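Local coordinates for protein putative adhesin (Komagataella phaffii, PDB 5FX8) that is a putative cell-wall adhesin that may take part in cell-cell interaction, perhaps meeting other proteins through salt bridges and hydrogen bonds, at residues 18-23 against 143-148; 190-195 against 240-245; 48-53 against 88-93; 176-181 against 283-288. All coordinates share one frame; numbering follows the deposited sequence.

Interaction 1: 18-23 against 143-148; sequences TAYLSD and DLVALD
Thr-18 pairs with Asp-143, and Ala-19 with Leu-144, in a short parallel beta bridge at the edge of a small three-stranded mixed sheet; end to end, 18-21 and 143-148 run 81° apart. Two backbone hydrogen bonds make the bridge, from Ala-19 N to Asp-143 O (3.1 Å) and from Val-145 N to Ala-19 O (3.0 Å). On the face of Thr-18, the methyl CG2 meets Val-145 CG1 at 3.6 Å. After the bridge, residues 20 to 23 form a type I turn, and Tyr-20 reaches along the chain of 145-148. Its CG stands anti to the carbonyl carbon, and the ring runs outward until its hydroxyl reaches Asp-148. Leu-147 CD1 sits almost exactly over the ring centre, 3.7 Å from the centroid and 7° off the normal, a CH-pi contact, while the carbonyl oxygens of Val-145 and Ala-146 lie at the ring edge. Arg-13 adds a cation-pi interaction with the same ring. The backbone N of Tyr-20 donates to Asp-23 OD2 from above the carboxylate plane; that oxygen also accepts from Ser-11 and forms a salt bridge with Arg-13. Leu-21 CD2 touches Leu-144 CD1 at 3.6 Å, the side chains crossing at about a right angle. Leu-147 packs on Ile-153 and is hydrogen-bonded through its backbone to Phe-206, consistent with a place at the junction of the two cohesin-like domains. The carboxylate of Asp-148 turns to Ser-150 and Gln-151, while its backbone N donates to Tyr-20 OH at 3.0 Å, with a 157° angle at the hydrogen.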
# COMPACT_ATOMS: atom_id res chain seq x y z
N THR C 18 -53.60 -13.83 18.50
CA THR C 18 -52.67 -13.61 17.40
C THR C 18 -52.28 -14.94 16.77
O THR C 18 -51.92 -15.89 17.47
CB THR C 18 -51.44 -12.87 17.91
OG1 THR C 18 -51.83 -11.58 18.36
CG2 THR C 18 -50.42 -12.71 16.82
N ALA C 19 -52.35 -15.02 15.45
CA ALA C 19 -52.10 -16.29 14.80
C ALA C 19 -51.49 -16.06 13.44
O ALA C 19 -51.68 -15.02 12.83
CB ALA C 19 -53.39 -17.09 14.66
N TYR C 20 -50.73 -17.06 12.97
CA TYR C 20 -50.30 -17.17 11.59
C TYR C 20 -51.36 -17.88 10.77
O TYR C 20 -52.19 -18.62 11.29
CB TYR C 20 -48.99 -17.95 11.48
CG TYR C 20 -47.80 -17.26 12.04
CD1 TYR C 20 -47.76 -15.88 12.13
CD2 TYR C 20 -46.71 -17.97 12.46
CE1 TYR C 20 -46.66 -15.24 12.63
CE2 TYR C 20 -45.59 -17.33 12.98
CZ TYR C 20 -45.58 -15.97 13.06
OH TYR C 20 -44.49 -15.32 13.57
N LEU C 21 -51.33 -17.66 9.46
CA LEU C 21 -52.27 -18.37 8.62
C LEU C 21 -52.04 -19.86 8.67
O LEU C 21 -52.93 -20.63 8.32
CB LEU C 21 -52.18 -17.89 7.19
CG LEU C 21 -52.64 -16.48 6.85
CD1 LEU C 21 -52.34 -16.21 5.40
CD2 LEU C 21 -54.10 -16.35 7.11
N SER C 22 -50.85 -20.28 9.11
CA SER C 22 -50.44 -21.68 9.09
C SER C 22 -50.70 -22.39 10.41
O SER C 22 -50.39 -23.58 10.52
CB SER C 22 -48.95 -21.78 8.74
OG SER C 22 -48.14 -21.30 9.80
N ASP C 23 -51.28 -21.71 11.38
CA ASP C 23 -51.39 -22.20 12.74
C ASP C 23 -52.50 -23.23 12.89
O ASP C 23 -53.46 -23.28 12.11
CB ASP C 23 -51.64 -21.05 13.69
CG ASP C 23 -50.41 -20.24 13.92
OD1 ASP C 23 -49.31 -20.69 13.50
OD2 ASP C 23 -50.53 -19.17 14.54
N ASP C 143 -56.67 -12.25 15.21
CA ASP C 143 -55.88 -11.37 14.36
C ASP C 143 -54.89 -12.17 13.52
O ASP C 143 -53.98 -12.80 14.07
CB ASP C 143 -55.14 -10.35 15.21
CG ASP C 143 -54.63 -9.16 14.41
OD1 ASP C 143 -55.28 -8.80 13.41
OD2 ASP C 143 -53.60 -8.58 14.80
N LEU C 144 -55.05 -12.14 12.20
CA LEU C 144 -54.17 -12.87 11.28
C LEU C 144 -52.95 -12.01 10.99
O LEU C 144 -52.96 -11.14 10.13
CB LEU C 144 -54.91 -13.27 10.02
CG LEU C 144 -56.10 -14.21 10.24
CD1 LEU C 144 -56.73 -14.61 8.94
CD2 LEU C 144 -55.75 -15.45 11.05
N VAL C 145 -51.90 -12.29 11.69
CA VAL C 145 -50.71 -11.47 11.74
C VAL C 145 -49.68 -11.99 10.75
O VAL C 145 -49.65 -13.17 10.38
CB VAL C 145 -50.19 -11.50 13.19
CG1 VAL C 145 -49.31 -12.72 13.41
CG2 VAL C 145 -49.50 -10.25 13.50
N ALA C 146 -48.82 -11.07 10.29
CA ALA C 146 -47.71 -11.42 9.41
C ALA C 146 -46.55 -11.98 10.21
O ALA C 146 -46.46 -11.84 11.43
CB ALA C 146 -47.23 -10.20 8.63
N LEU C 147 -45.65 -12.63 9.50
CA LEU C 147 -44.57 -13.35 10.14
C LEU C 147 -43.76 -12.42 11.02
O LEU C 147 -43.50 -11.27 10.66
CB LEU C 147 -43.68 -13.99 9.08
CG LEU C 147 -43.65 -15.50 8.85
CD1 LEU C 147 -44.92 -16.16 9.29
CD2 LEU C 147 -43.41 -15.76 7.39
N ASP C 148 -43.36 -12.91 12.18
CA ASP C 148 -42.54 -12.14 13.10
C ASP C 148 -41.13 -12.01 12.54
O ASP C 148 -40.37 -12.98 12.49
CB ASP C 148 -42.53 -12.83 14.46
CG ASP C 148 -41.80 -12.06 15.49
OD1 ASP C 148 -41.43 -10.93 15.18
OD2 ASP C 148 -41.63 -12.55 16.62

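Interaction 2: 190-195 against 240-245; sequences FDCSEV and FECGDG
The backbones of 190-195 and 240-245 come closest at Phe-190 and Asp-244, whose CA atoms are 5.1 Å apart, and again at the two half-cystines, where Cys-192 and Cys-242 join two sheets of the second cohesin-like domain by a disulfide. In this beta sandwich the cross-link joins edge strand 237-242 of one five-stranded antiparallel sheet to strand 189-200 of the other. The sulfur of Cys-192 stands anti to its carbonyl carbon (chi1 -57°), whereas that of Cys-242 is anti to its backbone nitrogen (chi1 177°); these two rotations bring SG to SG at 2.0 Å with a chi3 of -78°. Residues 191 to 194 form a type I turn at the corner where the first strand bends, closed by a hydrogen bond from Glu-194 N to Asp-191 O. Asp-191 OD1 accepts from Ser-193 N in an Asx turn, met from above the carboxylate plane, which probably helps to set the turn that presents Cys-192. On one side of the disulfide, Val-195 CG2 approaches Phe-240 CZ at 3.9 Å, the two side chains meeting obliquely, and Ile-229 touches both. On the other side the buried Phe-190 ring meets that of Phe-265 at a steep angle and packs on Ile-247. The edge of the Phe-190 ring is turned to backbone oxygens: Gly-243 O lies in its plane, and Gly-245 O is 3.6 Å from CE2. A single backbone hydrogen bond spans the two segments, from Phe-190 N to Asp-244 O at 2.9 Å, the donor tilted from the carbonyl plane.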
# COMPACT_ATOMS: atom_id res chain seq x y z
N PHE C 190 -33.46 -37.16 9.79
CA PHE C 190 -33.11 -36.06 8.90
C PHE C 190 -32.50 -36.58 7.61
O PHE C 190 -31.71 -37.52 7.62
CB PHE C 190 -32.13 -35.10 9.58
CG PHE C 190 -32.78 -34.18 10.56
CD1 PHE C 190 -33.87 -33.41 10.19
CD2 PHE C 190 -32.32 -34.09 11.86
CE1 PHE C 190 -34.48 -32.57 11.10
CE2 PHE C 190 -32.94 -33.25 12.77
CZ PHE C 190 -34.01 -32.49 12.39
N ASP C 191 -32.87 -35.96 6.50
CA ASP C 191 -32.32 -36.26 5.18
C ASP C 191 -31.18 -35.28 4.92
O ASP C 191 -31.39 -34.11 4.60
CB ASP C 191 -33.39 -36.17 4.10
CG ASP C 191 -32.90 -36.63 2.74
OD1 ASP C 191 -31.67 -36.78 2.56
OD2 ASP C 191 -33.74 -36.83 1.85
N CYS C 192 -29.95 -35.76 5.06
CA CYS C 192 -28.80 -34.88 4.98
C CYS C 192 -28.53 -34.44 3.56
O CYS C 192 -27.84 -33.45 3.35
CB CYS C 192 -27.61 -35.59 5.57
SG CYS C 192 -28.01 -36.05 7.26
N SER C 193 -29.09 -35.13 2.60
CA SER C 193 -29.04 -34.69 1.23
C SER C 193 -30.03 -33.58 0.93
O SER C 193 -30.13 -33.15 -0.23
CB SER C 193 -29.27 -35.90 0.33
OG SER C 193 -29.75 -35.53 -0.93
N GLU C 194 -30.76 -33.07 1.91
CA GLU C 194 -31.85 -32.14 1.63
C GLU C 194 -31.84 -30.95 2.56
O GLU C 194 -32.88 -30.44 2.96
CB GLU C 194 -33.19 -32.85 1.70
CG GLU C 194 -33.47 -33.79 0.53
CD GLU C 194 -33.55 -33.06 -0.80
OE1 GLU C 194 -34.41 -32.16 -0.96
OE2 GLU C 194 -32.74 -33.37 -1.70
N VAL C 195 -30.66 -30.47 2.94
CA VAL C 195 -30.50 -29.25 3.73
C VAL C 195 -30.14 -28.13 2.77
O VAL C 195 -29.25 -28.29 1.93
CB VAL C 195 -29.44 -29.42 4.82
CG1 VAL C 195 -29.45 -28.25 5.79
CG2 VAL C 195 -29.65 -30.71 5.58
N PHE C 240 -21.12 -27.69 9.18
CA PHE C 240 -22.35 -28.41 8.87
C PHE C 240 -22.21 -29.87 9.28
O PHE C 240 -21.47 -30.62 8.64
CB PHE C 240 -22.66 -28.28 7.38
CG PHE C 240 -23.74 -29.19 6.90
CD1 PHE C 240 -25.02 -29.12 7.44
CD2 PHE C 240 -23.49 -30.09 5.90
CE1 PHE C 240 -26.00 -29.95 7.00
CE2 PHE C 240 -24.48 -30.92 5.46
CZ PHE C 240 -25.74 -30.84 6.01
N GLU C 241 -22.91 -30.27 10.34
CA GLU C 241 -23.04 -31.67 10.73
C GLU C 241 -24.49 -32.11 10.63
O GLU C 241 -25.39 -31.40 11.08
CB GLU C 241 -22.55 -31.89 12.16
CG GLU C 241 -21.09 -31.70 12.36
CD GLU C 241 -20.64 -32.09 13.75
OE1 GLU C 241 -20.94 -31.33 14.70
OE2 GLU C 241 -20.00 -33.15 13.91
N CYS C 242 -24.73 -33.28 10.06
CA CYS C 242 -26.09 -33.79 9.95
C CYS C 242 -26.08 -35.26 10.34
O CYS C 242 -25.49 -36.09 9.64
CB CYS C 242 -26.64 -33.60 8.54
SG CYS C 242 -28.33 -34.28 8.22
N GLY C 243 -26.74 -35.57 11.46
CA GLY C 243 -27.00 -36.94 11.86
C GLY C 243 -28.47 -37.25 11.70
O GLY C 243 -29.26 -36.44 11.23
N ASP C 244 -28.84 -38.46 12.13
CA ASP C 244 -30.22 -38.90 11.92
C ASP C 244 -31.19 -38.10 12.78
O ASP C 244 -32.30 -37.79 12.33
CB ASP C 244 -30.35 -40.39 12.22
CG ASP C 244 -29.83 -41.25 11.09
OD1 ASP C 244 -29.77 -40.75 9.95
OD2 ASP C 244 -29.50 -42.44 11.32
N GLY C 245 -30.79 -37.74 13.99
CA GLY C 245 -31.65 -36.97 14.86
C GLY C 245 -31.21 -35.55 15.14
O GLY C 245 -31.91 -34.82 15.84

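Interaction 3: 48-53 against 88-93; sequences VSIPNE and HVLTFT
Val-48 and Leu-90 exchange a pair of backbone hydrogen bonds, Val-48 N to Leu-90 O at 2.8 Å and Leu-90 N to Val-48 O at 2.6 Å, as an antiparallel hydrogen-bonded pair. A third, Ile-50 N to His-88 O at 2.8 Å, continues the pairing where both strands pass into loops, and between these bonds Ser-49 and Val-89 form a non-hydrogen-bonded pair. On the face of Val-48 and Leu-90, Ile-50 CD1 rests on Leu-90 CB at 3.6 Å, and Val-48 CG2 approaches Phe-92 CE1 at 4.1 Å. Past the end of strand 45-49, the amide oxygen OD1 of Asn-52 lies over the centre of the His-88 ring, 3.4 Å above its plane, with amide and ring planes 69° apart. Asn-52 arrives there because its CG is anti to the carbonyl carbon (chi1 -56°), swinging the amide back across the imidazole. His-88 itself has a left-handed backbone (phi 67°) and forms a G1 beta bulge with Val-89, both facing Asp-84 of strand 77-84. Farther out, Phe-92 makes edge-to-face contacts with Phe-29 and Phe-31, while Ile-50 and Leu-90 share Phe-83. These neighbours place the face of Val-48 and Leu-90 in the hydrophobic interior of the first cohesin-like domain. On the face of Ser-49 and Val-89, Ser-49 OG takes a hydrogen bond from Glu-132 N, tying strand 45-49 to strand 126-132. The contact is thus apolar on its inner face and polar at its margin, and an amide oxygen would probably be more favourable over an electron-poor ring, more so if the imidazole were doubly protonated and positively charged.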
# COMPACT_ATOMS: atom_id res chain seq x y z
N VAL C 48 -73.74 -27.62 15.88
CA VAL C 48 -72.97 -26.38 15.76
C VAL C 48 -72.28 -26.37 14.41
O VAL C 48 -71.54 -27.30 14.08
CB VAL C 48 -71.91 -26.20 16.87
CG1 VAL C 48 -71.34 -24.81 16.78
CG2 VAL C 48 -72.47 -26.41 18.23
N SER C 49 -72.50 -25.32 13.65
CA SER C 49 -71.88 -25.25 12.34
C SER C 49 -70.49 -24.67 12.50
O SER C 49 -70.26 -23.80 13.33
CB SER C 49 -72.71 -24.40 11.39
OG SER C 49 -72.73 -23.07 11.85
N ILE C 50 -69.55 -25.22 11.74
CA ILE C 50 -68.18 -24.74 11.71
C ILE C 50 -68.02 -23.92 10.43
O ILE C 50 -68.41 -24.40 9.37
CB ILE C 50 -67.17 -25.91 11.75
CG1 ILE C 50 -66.87 -26.35 13.19
CG2 ILE C 50 -65.86 -25.53 11.08
CD1 ILE C 50 -68.00 -26.99 13.88
N PRO C 51 -67.49 -22.70 10.50
CA PRO C 51 -67.33 -21.90 9.28
C PRO C 51 -66.39 -22.56 8.29
O PRO C 51 -65.42 -23.20 8.66
CB PRO C 51 -66.74 -20.59 9.80
CG PRO C 51 -66.18 -20.91 11.12
CD PRO C 51 -67.03 -21.98 11.69
N ASN C 52 -66.69 -22.38 7.00
CA ASN C 52 -65.95 -23.09 5.96
C ASN C 52 -64.45 -22.82 5.99
O ASN C 52 -63.68 -23.59 5.42
CB ASN C 52 -66.51 -22.74 4.59
CG ASN C 52 -67.97 -23.02 4.50
OD1 ASN C 52 -68.45 -23.99 5.10
ND2 ASN C 52 -68.71 -22.18 3.78
N GLU C 53 -64.01 -21.73 6.62
CA GLU C 53 -62.59 -21.43 6.60
C GLU C 53 -61.80 -22.35 7.51
O GLU C 53 -60.58 -22.48 7.32
CB GLU C 53 -62.35 -19.96 6.97
CG GLU C 53 -63.05 -19.49 8.22
CD GLU C 53 -64.38 -18.88 7.95
OE1 GLU C 53 -65.09 -19.35 7.03
OE2 GLU C 53 -64.72 -17.91 8.64
N HIS C 88 -71.06 -29.11 7.12
CA HIS C 88 -70.17 -28.38 8.02
C HIS C 88 -70.82 -28.18 9.39
O HIS C 88 -70.68 -27.13 10.02
CB HIS C 88 -69.71 -27.06 7.41
CG HIS C 88 -68.83 -27.25 6.22
ND1 HIS C 88 -67.46 -27.14 6.28
CD2 HIS C 88 -69.12 -27.61 4.95
CE1 HIS C 88 -66.94 -27.40 5.09
NE2 HIS C 88 -67.93 -27.68 4.26
N VAL C 89 -71.47 -29.22 9.88
CA VAL C 89 -72.19 -29.17 11.15
C VAL C 89 -71.59 -30.19 12.09
O VAL C 89 -71.47 -31.37 11.74
CB VAL C 89 -73.69 -29.43 10.95
CG1 VAL C 89 -74.36 -29.63 12.31
CG2 VAL C 89 -74.32 -28.30 10.16
N LEU C 90 -71.23 -29.75 13.28
CA LEU C 90 -70.72 -30.65 14.30
C LEU C 90 -71.87 -31.03 15.22
O LEU C 90 -72.56 -30.15 15.74
CB LEU C 90 -69.58 -29.99 15.07
CG LEU C 90 -68.82 -30.84 16.07
CD1 LEU C 90 -68.13 -31.98 15.37
CD2 LEU C 90 -67.82 -30.03 16.86
N THR C 91 -72.09 -32.33 15.43
CA THR C 91 -73.18 -32.79 16.27
C THR C 91 -72.64 -33.38 17.56
O THR C 91 -71.84 -34.32 17.52
CB THR C 91 -74.04 -33.82 15.55
OG1 THR C 91 -74.45 -33.32 14.28
CG2 THR C 91 -75.25 -34.13 16.38
N PHE C 92 -73.08 -32.87 18.69
CA PHE C 92 -72.77 -33.50 19.96
C PHE C 92 -73.96 -34.36 20.34
O PHE C 92 -75.11 -33.91 20.28
CB PHE C 92 -72.49 -32.46 21.04
CG PHE C 92 -71.33 -31.55 20.73
CD1 PHE C 92 -71.45 -30.52 19.83
CD2 PHE C 92 -70.14 -31.71 21.39
CE1 PHE C 92 -70.39 -29.69 19.57
CE2 PHE C 92 -69.10 -30.88 21.13
CZ PHE C 92 -69.22 -29.87 20.22
N THR C 93 -73.70 -35.61 20.71
CA THR C 93 -74.76 -36.55 21.05
C THR C 93 -74.48 -37.17 22.41
O THR C 93 -73.55 -37.96 22.56
CB THR C 93 -74.86 -37.63 19.99
OG1 THR C 93 -75.14 -37.01 18.73
CG2 THR C 93 -75.94 -38.60 20.34

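Interaction 4: 176-181 against 283-288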
# COMPACT_ATOMS: atom_id res chain seq x y z
N ILE C 176 -26.09 -8.46 12.13
CA ILE C 176 -25.77 -9.88 12.26
C ILE C 176 -24.49 -10.21 11.49
O ILE C 176 -24.35 -9.90 10.30
CB ILE C 176 -26.94 -10.74 11.78
CG1 ILE C 176 -28.14 -10.58 12.70
CG2 ILE C 176 -26.52 -12.19 11.74
CD1 ILE C 176 -29.34 -11.31 12.23
N THR C 177 -23.55 -10.86 12.18
CA THR C 177 -22.29 -11.32 11.60
C THR C 177 -22.12 -12.84 11.62
O THR C 177 -21.52 -13.39 10.69
CB THR C 177 -21.08 -10.68 12.31
OG1 THR C 177 -20.96 -11.20 13.64
CG2 THR C 177 -21.25 -9.19 12.39
N ASN C 178 -22.62 -13.53 12.64
CA ASN C 178 -22.52 -14.98 12.68
C ASN C 178 -23.84 -15.59 13.14
O ASN C 178 -24.59 -15.00 13.91
CB ASN C 178 -21.38 -15.42 13.59
CG ASN C 178 -20.05 -14.92 13.10
OD1 ASN C 178 -19.72 -13.75 13.28
ND2 ASN C 178 -19.29 -15.79 12.46
N ILE C 179 -24.11 -16.78 12.62
CA ILE C 179 -25.34 -17.50 12.91
C ILE C 179 -24.99 -18.94 13.21
O ILE C 179 -24.38 -19.62 12.38
CB ILE C 179 -26.33 -17.43 11.75
CG1 ILE C 179 -26.66 -15.97 11.43
CG2 ILE C 179 -27.56 -18.22 12.09
CD1 ILE C 179 -27.62 -15.79 10.30
N ASP C 180 -25.39 -19.41 14.38
CA ASP C 180 -25.24 -20.80 14.80
C ASP C 180 -26.61 -21.45 14.99
O ASP C 180 -27.46 -20.91 15.70
CB ASP C 180 -24.47 -20.87 16.10
CG ASP C 180 -23.16 -20.17 16.02
OD1 ASP C 180 -22.42 -20.44 15.05
OD2 ASP C 180 -22.87 -19.33 16.90
N ILE C 181 -26.80 -22.62 14.41
CA ILE C 181 -28.08 -23.33 14.46
C ILE C 181 -27.83 -24.78 14.82
O ILE C 181 -26.91 -25.42 14.29
CB ILE C 181 -28.82 -23.22 13.11
CG1 ILE C 181 -29.17 -21.77 12.82
CG2 ILE C 181 -30.08 -24.00 13.13
CD1 ILE C 181 -29.29 -21.49 11.38
N ASP C 283 -28.18 -19.09 17.88
CA ASP C 283 -27.35 -18.10 18.55
C ASP C 283 -26.88 -17.08 17.52
O ASP C 283 -26.30 -17.46 16.50
CB ASP C 283 -26.15 -18.77 19.22
CG ASP C 283 -26.57 -19.79 20.24
OD1 ASP C 283 -26.96 -20.91 19.84
OD2 ASP C 283 -26.53 -19.45 21.43
N LEU C 284 -27.18 -15.82 17.76
CA LEU C 284 -26.81 -14.76 16.84
C LEU C 284 -25.66 -13.97 17.43
O LEU C 284 -25.69 -13.60 18.60
CB LEU C 284 -27.99 -13.83 16.57
CG LEU C 284 -29.23 -14.40 15.94
CD1 LEU C 284 -30.18 -13.29 15.77
CD2 LEU C 284 -28.92 -14.99 14.60
N THR C 285 -24.64 -13.73 16.62
CA THR C 285 -23.57 -12.83 17.00
C THR C 285 -23.76 -11.51 16.28
O THR C 285 -23.96 -11.47 15.07
CB THR C 285 -22.21 -13.42 16.66
OG1 THR C 285 -21.98 -14.55 17.51
CG2 THR C 285 -21.13 -12.39 16.87
N THR C 286 -23.71 -10.43 17.05
CA THR C 286 -24.02 -9.11 16.52
C THR C 286 -22.97 -8.12 17.04
O THR C 286 -22.69 -8.09 18.24
CB THR C 286 -25.45 -8.71 16.89
OG1 THR C 286 -25.73 -9.13 18.22
CG2 THR C 286 -26.41 -9.40 15.96
N ALA C 287 -22.39 -7.35 16.12
CA ALA C 287 -21.31 -6.41 16.41
C ALA C 287 -21.58 -5.45 17.56
O ALA C 287 -22.74 -5.20 17.91
CB ALA C 287 -20.99 -5.60 15.15
N ASP C 288 -20.52 -4.89 18.14
CA ASP C 288 -20.58 -4.11 19.37
C ASP C 288 -21.13 -4.97 20.49
O ASP C 288 -20.46 -5.91 20.92
CB ASP C 288 -21.44 -2.85 19.20
CG ASP C 288 -21.09 -2.08 17.97
OD1 ASP C 288 -19.92 -2.16 17.53
OD2 ASP C 288 -21.98 -1.41 17.42
O HOH W 1 -23.36 -16.84 16.40
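Asp-180 and Asp-283 are joined by two backbone hydrogen bonds, Asp-180 N to Asp-283 O at 3.0 Å and Asp-283 N to Asp-180 O at 2.9 Å, in one of the two antiparallel sheets of the second cohesin-like domain. Next along the strands, Thr-285 N donates to Asn-178 O at 3.0 Å. Thr-285 O then takes two N-H groups, a nearly straight bond from Thr-177 N (3.0 Å) and a weak one from Asn-178 N, so both residues face Thr-285 in a classic beta bulge that shifts the register by one. A water on the face of Asp-180 and Thr-285 joins two side chains and a carbonyl: it donates to Asp-180 OD2 at 2.6 Å and to Asp-283 O, and accepts from Thr-285 OG1 at 2.9 Å. The hydroxyl of Thr-177, placed between its backbone N and carbonyl carbon (chi1 69°), donates to Asn-178 OD1; with ND2 bonded to Glu-238, the rotation of this amide is fixed from both ends. Thr-177 also packs on Glu-585 of the neighbouring lipoxygenase chain, whose Arg-403 makes a weak hydrogen bond to Thr-177 O. On the opposite face the contact is apolar. Ile-179 CG1 lies alongside Leu-284 CD2 at 4.0 Å, Ile-176 CD1 meets Leu-284 CD1, and all three side chains pack on Ile-169 of the facing sheet. Two carboxylates on one polar face would be expected to repel; the charged atoms Asp-180 OD2 and Asp-283 OD1 stay 5.3 Å apart, not in contact, and the water, Ser-296 on Asp-283 and a weak Ser-250 hydrogen bond to Asp-180 probably ease the like charge.

Overall arrangement
In this N-terminal part of the adhesin all four contacts are partly buried. Interactions 3 and 4 are antiparallel pairings with apolar faces turned inward, but in different cohesin-like domains, their centres about 48 Å apart on opposite sides of the chain's centre. Interaction 3 is nested within the loop closed by interaction 1, as interaction 2 is within that of interaction 4. Interaction 4 joins neighbouring strands by backbone hydrogen bonds; interaction 2, partly exposed at its disulfide, crosses between sheets by that link and one backbone hydrogen bond. Interaction 1, its centre about 10 Å from that of the chain, relies on a parallel bridge and an aromatic ring, probably at the domain junction.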